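Local structure of iron-containing superoxide dismutase B2 (3ESF) at residues Phe27-His32 / Phe78-Met83; Met34-Lys39 / Phe74-Tyr79; His165-Asp170 / Pro176-Thr181. The protein probably destroys superoxide, converting it to hydrogen peroxide and oxygen at a protein-bound iron ion, as other iron superoxide dismutases do. The protein carries 1 engineered substitution. All blocks are in the same frame, centred on the assembly; numbering follows the deposited sequence.

Contact 1: Phe27-His32 / Phe78-Met83. With FE (Fe (III) ion), chain E.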
loop_
_atom_site.group_PDB
_atom_site.type_symbol
_atom_site.label_atom_id
_atom_site.label_comp_id
_atom_site.label_asym_id
_atom_site.label_seq_id
_atom_site.Cartn_x
_atom_site.Cartn_y
_atom_site.Cartn_z
ATOM N N PHE A 27 0.192 -5.933 15.946
ATOM C CA PHE A 27 1.146 -5.580 14.877
ATOM C C PHE A 27 0.933 -4.147 14.412
ATOM O O PHE A 27 1.898 -3.406 14.221
ATOM C CB PHE A 27 1.145 -6.590 13.706
ATOM C CG PHE A 27 1.995 -7.804 13.967
ATOM C CD1 PHE A 27 3.347 -7.805 13.637
ATOM C CD2 PHE A 27 1.459 -8.924 14.599
ATOM C CE1 PHE A 27 4.149 -8.923 13.897
ATOM C CE2 PHE A 27 2.239 -10.039 14.859
ATOM C CZ PHE A 27 3.590 -10.039 14.518
ATOM N N HIS A 28 -0.322 -3.745 14.253
ATOM C CA HIS A 28 -0.611 -2.447 13.662
ATOM C C HIS A 28 -0.133 -1.272 14.555
ATOM O O HIS A 28 0.506 -0.304 14.075
ATOM C CB HIS A 28 -2.112 -2.361 13.360
ATOM C CG HIS A 28 -2.464 -1.272 12.410
ATOM N ND1 HIS A 28 -3.759 -0.987 12.059
ATOM C CD2 HIS A 28 -1.687 -0.379 11.752
ATOM C CE1 HIS A 28 -3.771 0.034 11.223
ATOM N NE2 HIS A 28 -2.525 0.418 11.020
ATOM N N TYR A 29 -0.434 -1.390 15.850
ATOM C CA TYR A 29 -0.023 -0.406 16.843
ATOM C C TYR A 29 1.460 -0.548 17.189
ATOM O O TYR A 29 2.189 0.432 17.084
ATOM C CB TYR A 29 -0.904 -0.471 18.118
ATOM C CG TYR A 29 -0.633 0.626 19.139
ATOM C CD1 TYR A 29 -1.381 1.821 19.135
ATOM C CD2 TYR A 29 0.353 0.463 20.124
ATOM C CE1 TYR A 29 -1.132 2.831 20.067
ATOM C CE2 TYR A 29 0.623 1.457 21.038
ATOM C CZ TYR A 29 -0.126 2.648 21.013
ATOM O OH TYR A 29 0.129 3.631 21.956
ATOM N N ASP A 30 1.903 -1.752 17.581
ATOM C CA ASP A 30 3.275 -1.931 18.115
ATOM C C ASP A 30 4.360 -1.803 17.046
ATOM O O ASP A 30 5.438 -1.299 17.329
ATOM C CB ASP A 30 3.459 -3.265 18.845
ATOM C CG ASP A 30 2.833 -3.287 20.232
ATOM O OD1 ASP A 30 2.418 -2.222 20.743
ATOM O OD2 ASP A 30 2.756 -4.386 20.823
ATOM N N LYS A 31 4.073 -2.295 15.842
ATOM C CA LYS A 31 5.042 -2.273 14.746
ATOM C C LYS A 31 4.868 -1.041 13.852
ATOM O O LYS A 31 5.765 -0.202 13.812
ATOM C CB LYS A 31 5.059 -3.603 13.966
ATOM C CG LYS A 31 5.208 -4.883 14.864
ATOM C CD LYS A 31 6.557 -4.887 15.600
ATOM C CE LYS A 31 7.064 -6.298 15.985
ATOM N NZ LYS A 31 6.066 -7.227 16.628
ATOM N N HIS A 32 3.723 -0.896 13.175
ATOM C CA HIS A 32 3.535 0.218 12.247
ATOM C C HIS A 32 3.428 1.573 12.913
ATOM O O HIS A 32 4.233 2.454 12.608
ATOM C CB HIS A 32 2.372 -0.018 11.261
ATOM C CG HIS A 32 2.561 -1.249 10.432
ATOM N ND1 HIS A 32 3.366 -1.265 9.314
ATOM C CD2 HIS A 32 2.140 -2.524 10.615
ATOM C CE1 HIS A 32 3.389 -2.487 8.811
ATOM N NE2 HIS A 32 2.665 -3.274 9.588
ATOM N N PHE A 78 -6.036 9.054 15.137
ATOM C CA PHE A 78 -7.412 9.380 14.786
ATOM C C PHE A 78 -8.206 8.108 14.429
ATOM O O PHE A 78 -9.379 7.961 14.800
ATOM C CB PHE A 78 -7.417 10.381 13.613
ATOM C CG PHE A 78 -8.653 11.219 13.554
ATOM C CD1 PHE A 78 -8.832 12.287 14.440
ATOM C CD2 PHE A 78 -9.650 10.938 12.639
ATOM C CE1 PHE A 78 -9.992 13.065 14.397
ATOM C CE2 PHE A 78 -10.806 11.720 12.580
ATOM C CZ PHE A 78 -10.974 12.777 13.460
ATOM N N TYR A 79 -7.552 7.203 13.710
ATOM C CA TYR A 79 -8.102 5.872 13.391
ATOM C C TYR A 79 -8.549 5.047 14.619
ATOM O O TYR A 79 -9.651 4.523 14.621
ATOM C CB TYR A 79 -7.042 5.091 12.609
ATOM C CG TYR A 79 -7.382 3.650 12.270
ATOM C CD1 TYR A 79 -8.550 3.329 11.560
ATOM C CD2 TYR A 79 -6.514 2.608 12.643
ATOM C CE1 TYR A 79 -8.835 2.008 11.207
ATOM C CE2 TYR A 79 -6.789 1.302 12.325
ATOM C CZ TYR A 79 -7.941 0.993 11.591
ATOM O OH TYR A 79 -8.201 -0.323 11.256
ATOM N N TRP A 80 -7.679 4.889 15.620
ATOM C CA TRP A 80 -8.036 4.144 16.829
ATOM C C TRP A 80 -9.215 4.791 17.539
ATOM O O TRP A 80 -10.098 4.086 18.015
ATOM C CB TRP A 80 -6.868 3.972 17.826
ATOM C CG TRP A 80 -5.640 3.334 17.271
ATOM C CD1 TRP A 80 -4.371 3.839 17.312
ATOM C CD2 TRP A 80 -5.547 2.070 16.586
ATOM N NE1 TRP A 80 -3.502 2.987 16.680
ATOM C CE2 TRP A 80 -4.187 1.896 16.225
ATOM C CE3 TRP A 80 -6.480 1.075 16.235
ATOM C CZ2 TRP A 80 -3.726 0.759 15.547
ATOM C CZ3 TRP A 80 -6.026 -0.057 15.552
ATOM C CH2 TRP A 80 -4.657 -0.204 15.216
ATOM N N GLU A 81 -9.233 6.124 17.613
ATOM C CA GLU A 81 -10.353 6.855 18.201
ATOM C C GLU A 81 -11.656 6.759 17.398
ATOM O O GLU A 81 -12.743 6.904 17.953
ATOM C CB GLU A 81 -9.980 8.321 18.446
ATOM C CG GLU A 81 -9.015 8.519 19.622
ATOM C CD GLU A 81 -9.608 8.107 20.972
ATOM O OE1 GLU A 81 -10.811 7.774 21.044
ATOM O OE2 GLU A 81 -8.861 8.129 21.985
ATOM N N SER A 82 -11.530 6.487 16.098
ATOM C CA SER A 82 -12.664 6.322 15.177
ATOM C C SER A 82 -13.358 4.960 15.331
ATOM O O SER A 82 -14.354 4.671 14.640
ATOM C CB SER A 82 -12.196 6.508 13.722
ATOM O OG SER A 82 -11.760 7.847 13.475
ATOM N N MET A 83 -12.836 4.138 16.246
ATOM C CA MET A 83 -13.383 2.805 16.515
ATOM C C MET A 83 -13.582 2.587 17.999
ATOM O O MET A 83 -12.926 3.243 18.829
ATOM C CB MET A 83 -12.478 1.724 15.919
ATOM C CG MET A 83 -12.149 1.936 14.427
ATOM S SD MET A 83 -11.201 0.565 13.756
ATOM C CE MET A 83 -9.660 0.654 14.724
HETATM FE FE FE E . -1.861 1.725 9.402
HETATM O O HOH W 1 -6.229 -2.352 12.078
HETATM O O HOH W 2 -1.528 3.018 7.732
#

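Contact 2: Met34-Lys39 / Phe74-Tyr79. With FE (Fe (III) ion), chain E.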
loop_
_atom_site.group_PDB
_atom_site.type_symbol
_atom_site.label_atom_id
_atom_site.label_comp_id
_atom_site.label_asym_id
_atom_site.label_seq_id
_atom_site.Cartn_x
_atom_site.Cartn_y
_atom_site.Cartn_z
ATOM N N MET A 34 3.814 2.630 16.206
ATOM C CA MET A 34 5.000 2.962 17.003
ATOM C C MET A 34 6.280 3.090 16.179
ATOM O O MET A 34 7.153 3.847 16.540
ATOM C CB MET A 34 5.234 1.971 18.160
ATOM C CG MET A 34 4.628 2.390 19.520
ATOM S SD MET A 34 5.103 3.995 20.271
ATOM C CE MET A 34 6.827 4.092 19.845
ATOM N N GLY A 35 6.372 2.346 15.081
ATOM C CA GLY A 35 7.495 2.488 14.147
ATOM C C GLY A 35 7.690 3.898 13.619
ATOM O O GLY A 35 8.840 4.362 13.481
ATOM N N TYR A 36 6.596 4.587 13.309
ATOM C CA TYR A 36 6.664 5.984 12.863
ATOM C C TYR A 36 7.228 6.893 13.949
ATOM O O TYR A 36 8.037 7.773 13.667
ATOM C CB TYR A 36 5.285 6.505 12.403
ATOM C CG TYR A 36 4.679 5.749 11.224
ATOM C CD1 TYR A 36 5.339 5.695 9.993
ATOM C CD2 TYR A 36 3.440 5.105 11.338
ATOM C CE1 TYR A 36 4.796 4.992 8.901
ATOM C CE2 TYR A 36 2.880 4.406 10.245
ATOM C CZ TYR A 36 3.574 4.363 9.028
ATOM O OH TYR A 36 3.043 3.688 7.948
ATOM N N VAL A 37 6.773 6.686 15.189
ATOM C CA VAL A 37 7.262 7.439 16.359
ATOM C C VAL A 37 8.774 7.266 16.523
ATOM O O VAL A 37 9.521 8.244 16.731
ATOM C CB VAL A 37 6.566 6.986 17.663
ATOM C CG1 VAL A 37 7.090 7.781 18.879
ATOM C CG2 VAL A 37 5.050 7.116 17.535
ATOM N N THR A 38 9.204 6.011 16.442
ATOM C CA THR A 38 10.595 5.642 16.513
ATOM C C THR A 38 11.420 6.395 15.468
ATOM O O THR A 38 12.421 7.004 15.804
ATOM C CB THR A 38 10.753 4.132 16.364
ATOM O OG1 THR A 38 10.121 3.502 17.492
ATOM C CG2 THR A 38 12.230 3.746 16.293
ATOM N N LYS A 39 10.972 6.366 14.218
ATOM C CA LYS A 39 11.682 7.038 13.145
ATOM C C LYS A 39 11.672 8.550 13.325
ATOM O O LYS A 39 12.663 9.200 13.049
ATOM C CB LYS A 39 11.096 6.657 11.786
ATOM C CG LYS A 39 11.383 5.221 11.356
ATOM C CD LYS A 39 11.179 5.053 9.881
ATOM C CE LYS A 39 10.881 3.577 9.567
ATOM N NZ LYS A 39 10.734 3.298 8.089
ATOM N N PHE A 74 -0.563 11.032 13.374
ATOM C CA PHE A 74 -1.874 11.640 13.592
ATOM C C PHE A 74 -2.997 10.769 13.011
ATOM O O PHE A 74 -4.015 10.566 13.677
ATOM C CB PHE A 74 -1.881 13.039 12.991
ATOM C CG PHE A 74 -3.200 13.684 12.993
ATOM C CD1 PHE A 74 -3.499 14.664 13.948
ATOM C CD2 PHE A 74 -4.172 13.323 12.061
ATOM C CE1 PHE A 74 -4.753 15.281 13.961
ATOM C CE2 PHE A 74 -5.434 13.921 12.084
ATOM C CZ PHE A 74 -5.723 14.912 13.019
ATOM N N ASN A 75 -2.799 10.246 11.792
ATOM C CA ASN A 75 -3.810 9.432 11.109
ATOM C C ASN A 75 -4.150 8.191 11.933
ATOM O O ASN A 75 -5.301 7.850 12.056
ATOM C CB ASN A 75 -3.360 9.003 9.701
ATOM C CG ASN A 75 -3.304 10.154 8.717
ATOM O OD1 ASN A 75 -3.806 11.258 8.969
ATOM N ND2 ASN A 75 -2.692 9.906 7.586
ATOM N N HIS A 76 -3.135 7.506 12.463
ATOM C CA HIS A 76 -3.358 6.311 13.286
ATOM C C HIS A 76 -4.003 6.617 14.614
ATOM O O HIS A 76 -4.837 5.862 15.086
ATOM C CB HIS A 76 -2.047 5.557 13.503
ATOM C CG HIS A 76 -1.605 4.804 12.294
ATOM N ND1 HIS A 76 -0.956 5.410 11.239
ATOM C CD2 HIS A 76 -1.804 3.517 11.932
ATOM C CE1 HIS A 76 -0.753 4.517 10.289
ATOM N NE2 HIS A 76 -1.281 3.368 10.674
ATOM N N ASN A 77 -3.583 7.713 15.249
ATOM C CA ASN A 77 -4.237 8.168 16.478
ATOM C C ASN A 77 -5.737 8.356 16.223
ATOM O O ASN A 77 -6.589 7.878 16.994
ATOM C CB ASN A 77 -3.637 9.494 16.989
ATOM C CG ASN A 77 -2.234 9.330 17.603
ATOM O OD1 ASN A 77 -1.792 8.222 17.902
ATOM N ND2 ASN A 77 -1.562 10.458 17.840
ATOM N N PHE A 78 -6.036 9.054 15.137
ATOM C CA PHE A 78 -7.412 9.380 14.786
ATOM C C PHE A 78 -8.206 8.108 14.429
ATOM O O PHE A 78 -9.379 7.961 14.800
ATOM C CB PHE A 78 -7.417 10.381 13.613
ATOM C CG PHE A 78 -8.653 11.219 13.554
ATOM C CD1 PHE A 78 -8.832 12.287 14.440
ATOM C CD2 PHE A 78 -9.650 10.938 12.639
ATOM C CE1 PHE A 78 -9.992 13.065 14.397
ATOM C CE2 PHE A 78 -10.806 11.720 12.580
ATOM C CZ PHE A 78 -10.974 12.777 13.460
ATOM N N TYR A 79 -7.552 7.203 13.710
ATOM C CA TYR A 79 -8.102 5.872 13.391
ATOM C C TYR A 79 -8.549 5.047 14.619
ATOM O O TYR A 79 -9.651 4.523 14.621
ATOM C CB TYR A 79 -7.042 5.091 12.609
ATOM C CG TYR A 79 -7.382 3.650 12.270
ATOM C CD1 TYR A 79 -8.550 3.329 11.560
ATOM C CD2 TYR A 79 -6.514 2.608 12.643
ATOM C CE1 TYR A 79 -8.835 2.008 11.207
ATOM C CE2 TYR A 79 -6.789 1.302 12.325
ATOM C CZ TYR A 79 -7.941 0.993 11.591
ATOM O OH TYR A 79 -8.201 -0.323 11.256
HETATM FE FE FE E . -1.861 1.725 9.402
HETATM O O HOH W 2 -1.528 3.018 7.732
#

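Contact 3: His165-Asp170 / Pro176-Thr181. With FE (Fe (III) ion), chain E.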
loop_
_atom_site.group_PDB
_atom_site.type_symbol
_atom_site.label_atom_id
_atom_site.label_comp_id
_atom_site.label_asym_id
_atom_site.label_seq_id
_atom_site.Cartn_x
_atom_site.Cartn_y
_atom_site.Cartn_z
ATOM N N HIS A 165 -1.759 -3.415 5.700
ATOM C CA HIS A 165 -1.392 -3.852 7.054
ATOM C C HIS A 165 -2.485 -3.651 8.110
ATOM O O HIS A 165 -2.442 -4.295 9.163
ATOM C CB HIS A 165 -0.069 -3.221 7.525
ATOM C CG HIS A 165 -0.150 -1.757 7.816
ATOM N ND1 HIS A 165 0.668 -0.834 7.204
ATOM C CD2 HIS A 165 -0.945 -1.054 8.654
ATOM C CE1 HIS A 165 0.402 0.372 7.675
ATOM N NE2 HIS A 165 -0.596 0.266 8.536
ATOM N N ALA A 166 -3.447 -2.762 7.833
ATOM C CA ALA A 166 -4.574 -2.540 8.722
ATOM C C ALA A 166 -5.467 -3.781 8.832
ATOM O O ALA A 166 -6.106 -3.998 9.874
ATOM C CB ALA A 166 -5.385 -1.348 8.292
ATOM N N TYR A 167 -5.502 -4.595 7.780
ATOM C CA TYR A 167 -6.509 -5.660 7.723
ATOM C C TYR A 167 -5.969 -7.010 7.287
ATOM O O TYR A 167 -6.699 -8.009 7.361
ATOM C CB TYR A 167 -7.695 -5.231 6.847
ATOM C CG TYR A 167 -7.342 -4.858 5.408
ATOM C CD1 TYR A 167 -7.218 -5.860 4.430
ATOM C CD2 TYR A 167 -7.130 -3.527 5.024
ATOM C CE1 TYR A 167 -6.883 -5.560 3.104
ATOM C CE2 TYR A 167 -6.809 -3.199 3.665
ATOM C CZ TYR A 167 -6.686 -4.259 2.731
ATOM O OH TYR A 167 -6.401 -4.046 1.411
ATOM N N TYR A 168 -4.693 -7.056 6.877
ATOM C CA TYR A 168 -4.168 -8.279 6.238
ATOM C C TYR A 168 -4.150 -9.526 7.137
ATOM O O TYR A 168 -4.411 -10.638 6.663
ATOM C CB TYR A 168 -2.810 -8.077 5.533
ATOM C CG TYR A 168 -2.835 -8.793 4.198
ATOM C CD1 TYR A 168 -3.418 -8.183 3.067
ATOM C CD2 TYR A 168 -2.362 -10.105 4.080
ATOM C CE1 TYR A 168 -3.496 -8.847 1.840
ATOM C CE2 TYR A 168 -2.445 -10.788 2.865
ATOM C CZ TYR A 168 -3.014 -10.150 1.753
ATOM O OH TYR A 168 -3.126 -10.839 0.575
ATOM N N ILE A 169 -3.876 -9.330 8.424
ATOM C CA ILE A 169 -3.826 -10.443 9.395
ATOM C C ILE A 169 -5.213 -11.082 9.567
ATOM O O ILE A 169 -5.323 -12.308 9.539
ATOM C CB ILE A 169 -3.198 -10.012 10.765
ATOM C CG1 ILE A 169 -1.697 -9.713 10.581
ATOM C CG2 ILE A 169 -3.411 -11.071 11.843
ATOM C CD1 ILE A 169 -1.004 -9.072 11.780
ATOM N N ASP A 170 -6.257 -10.262 9.715
ATOM C CA ASP A 170 -7.616 -10.789 9.942
ATOM C C ASP A 170 -8.376 -11.115 8.641
ATOM O O ASP A 170 -9.231 -12.002 8.634
ATOM C CB ASP A 170 -8.473 -9.796 10.731
ATOM C CG ASP A 170 -8.046 -9.644 12.182
ATOM O OD1 ASP A 170 -7.235 -10.451 12.669
ATOM O OD2 ASP A 170 -8.516 -8.679 12.823
ATOM N N PRO A 176 -13.239 -5.532 1.437
ATOM C CA PRO A 176 -14.678 -5.329 1.671
ATOM C C PRO A 176 -15.197 -5.859 3.042
ATOM O O PRO A 176 -15.977 -5.156 3.701
ATOM C CB PRO A 176 -15.324 -6.061 0.486
ATOM C CG PRO A 176 -14.250 -5.951 -0.644
ATOM C CD PRO A 176 -12.974 -6.161 0.115
ATOM N N ALA A 177 -14.779 -7.059 3.455
ATOM C CA ALA A 177 -15.195 -7.627 4.753
ATOM C C ALA A 177 -14.608 -6.816 5.907
ATOM O O ALA A 177 -15.253 -6.650 6.926
ATOM C CB ALA A 177 -14.801 -9.088 4.886
ATOM N N TYR A 178 -13.380 -6.314 5.734
ATOM C CA TYR A 178 -12.773 -5.408 6.727
ATOM C C TYR A 178 -13.628 -4.146 6.880
ATOM O O TYR A 178 -13.915 -3.720 8.005
ATOM C CB TYR A 178 -11.329 -5.063 6.339
ATOM C CG TYR A 178 -10.721 -3.832 6.997
ATOM C CD1 TYR A 178 -10.488 -3.787 8.384
ATOM C CD2 TYR A 178 -10.331 -2.729 6.221
ATOM C CE1 TYR A 178 -9.928 -2.656 8.994
ATOM C CE2 TYR A 178 -9.764 -1.593 6.810
ATOM C CZ TYR A 178 -9.553 -1.572 8.198
ATOM O OH TYR A 178 -9.008 -0.466 8.778
ATOM N N VAL A 179 -14.024 -3.551 5.747
ATOM C CA VAL A 179 -14.815 -2.321 5.789
ATOM C C VAL A 179 -16.188 -2.544 6.452
ATOM O O VAL A 179 -16.690 -1.674 7.204
ATOM C CB VAL A 179 -14.913 -1.647 4.419
ATOM C CG1 VAL A 179 -15.880 -0.448 4.473
ATOM C CG2 VAL A 179 -13.535 -1.191 4.006
ATOM N N GLN A 180 -16.777 -3.709 6.200
ATOM C CA GLN A 180 -18.017 -4.100 6.883
ATOM C C GLN A 180 -17.804 -4.196 8.408
ATOM O O GLN A 180 -18.611 -3.701 9.197
ATOM C CB GLN A 180 -18.572 -5.407 6.276
ATOM C CG GLN A 180 -19.301 -5.224 4.904
ATOM C CD GLN A 180 -20.264 -3.995 4.833
ATOM O OE1 GLN A 180 -21.307 -3.966 5.487
ATOM N NE2 GLN A 180 -19.893 -2.989 4.042
ATOM N N THR A 181 -16.684 -4.793 8.814
ATOM C CA THR A 181 -16.266 -4.755 10.217
ATOM C C THR A 181 -16.062 -3.323 10.762
ATOM O O THR A 181 -16.498 -3.031 11.873
ATOM C CB THR A 181 -15.028 -5.653 10.422
ATOM O OG1 THR A 181 -15.459 -7.016 10.292
ATOM C CG2 THR A 181 -14.366 -5.400 11.781
HETATM FE FE FE E . -1.861 1.725 9.402
HETATM O O HOH W 2 -1.528 3.018 7.732
#

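Contact 1: Phe27-His32 / Phe78-Met83
Water 1 is gripped from both segments: H28 ND1 donates to it at 2.8 Å, and Y79 OH lies 2.9 Å from it, the direction of that second bond being left open. The water sits near the plane of the Y79 ring, and the Y79 hydroxyl is also hydrogen-bonded to Y178 OH. Across the imidazole, H28 NE2 binds the iron at 2.2 Å. Both nitrogens of the ring are therefore held, which fixes its rotation about the CB-CG bond.

Aromatic neighbours pack the same ring. W80 brings the rim of its six-membered ring to one imidazole face in an offset edge-to-face pair, the planes inclined at 68°. W80 CZ2 stands 3.8 Å above the H28 ring plane, off towards the rim, while W80 CH2 comes closest, at 3.4 Å from H28 ND1. Y79 meets the imidazole differently, rim to rim, with its CE2 3.5 Å from H28 CE1. Further along the same edge of the indole, W80 NE1 meets Y29 CD1 at 3.4 Å, close to the plane of the phenol ring. That nitrogen is hydrogen-bonded to H33 ND1, and the Y29 hydroxyl is bonded to P6 O.

Successive residues can share this work because both H28 and Y29 swing CG opposite the backbone N (chi1 -163° for H28), carrying both rings towards the helix 64-81. At the metal, the angle from H28 NE2 through iron to water 2 is 171°, almost a straight line, while H76, D161 and H165 complete the coordination. This places H28 at an axial position of the trigonal bipyramid characteristic of iron/manganese superoxide dismutases, with a buried aromatic cluster as its second shell.

Contact 2: Met34-Lys39 / Phe74-Tyr79
Y36 and H76 meet at one corner, Y36 CE2 lying 3.6 Å from H76 CE1 and a little further from ND1. The ring planes are inclined at 42°, an oblique meeting with the centroids 5.6 Å apart, and the two side chains cross at about a right angle. The buried surface is correspondingly small, 67 Å². The backbones stand well back: the CA atoms of Y36 and H76 are 10.0 Å apart, and the space between the helices 22-45 and 64-81 is bridged here by side chains.

H76 belongs to the first shell of the metal, its NE2 binding iron at 2.2 Å. The other ring nitrogen, ND1, is hydrogen-bonded to the backbone carbonyl O of Q72, one turn earlier on the same helix, and this second bond sets the rotation of the imidazole. H33 and W125 pack against the ring as well, W125 in an edge-to-face arrangement.

Y36 is positioned from its far end. Its CG lies opposite the carbonyl carbon (chi1 -61°), which carries the phenol towards the helix 64-81, Y36 OH ending 5.5 Å from the iron, too far for coordination. Q72 NE2 is hydrogen-bonded to that hydroxyl, which means that one residue holds both partners, H76 through its main chain and Y36 through its side-chain amide. F121 of the second subunit packs on Y36 too, bringing the dimer partner into the wall of the pocket. A tyrosine beside the metal, hydrogen-bonded to a glutamine and set next to an equatorial histidine, is the second-shell arrangement of the iron/manganese superoxide dismutase active site, here built on the helices of the N-terminal alpha-hairpin domain.

Contact 3: His165-Asp170 / Pro176-Thr181
The metal-binding signature of iron/manganese superoxide dismutases, a run of sequence from D161 through H165 to Y168, here packs A166 and Y167 against Y178 of the helix 175-185. H165 supplies the ligand, NE2 binding iron at 2.1 Å, and the two residues after it turn to the neighbouring helix.

The principal touch is a CH-pi contact. Y167 CB sits over one face of the Y178 ring, 3.6 Å from its centroid and 23° off the ring normal. It is displaced towards the inner rim, approaching Y178 CG to 3.3 Å, which is close packing for two carbons. The phenol rings themselves are inclined by only 27° but displaced, with little face overlap; Y167 CD2 and Y178 CD2 meet at 3.5 Å. Y167 adopts the crowded position, its CG between the backbone N and the carbonyl carbon (chi1 58°), and this sends its side chain across that of Y178 at about a right angle, and its hydroxyl to a hydrogen bond with R175 NE. Nearer the metal, A166 CB rests 3.8 Å from Y178 OH, so the tyrosine is touched at both its root and its tip.

Polar ends find their partners elsewhere. Y178 OH is hydrogen-bonded to D161 O, the backbone of another metal ligand, and to a second hydroxyl. Across the dimer interface, H165 ND1 is hydrogen-bonded to E164 OE2 of the second subunit, and Y168 OH to H32 NE2 of that subunit.

Chemically, the touching surfaces, 151 Å² in all, are largely carbon, and the hydroxyl of Y178 makes its hydrogen bonds outside the two segments. Two such bonds at OH, with Y167 CB over a face, would restrict the movement of Y178 behind the metal-binding turn.

How the contacts relate
All three contacts converge on the iron, each providing one histidine: H28 from contact 1, H76 from contact 2 and H165 from contact 3. H28 NE2 lies 3.1 Å from H165 NE2, and H76 NE2 lies 3.8 Å from H165 NE2, as expected of ligands on one metal. Contacts 1 and 2 use the same two helices, 22-45 and 64-81, with centres about 8 Å apart. Contact 3 comes from the C-terminal domain, its centre about 13 Å from that of contact 1 and 19 Å from that of contact 2. Away from the metal, the hydrogen bond between Y79 OH and Y178 OH, 2.6 Å long, joins the two domains.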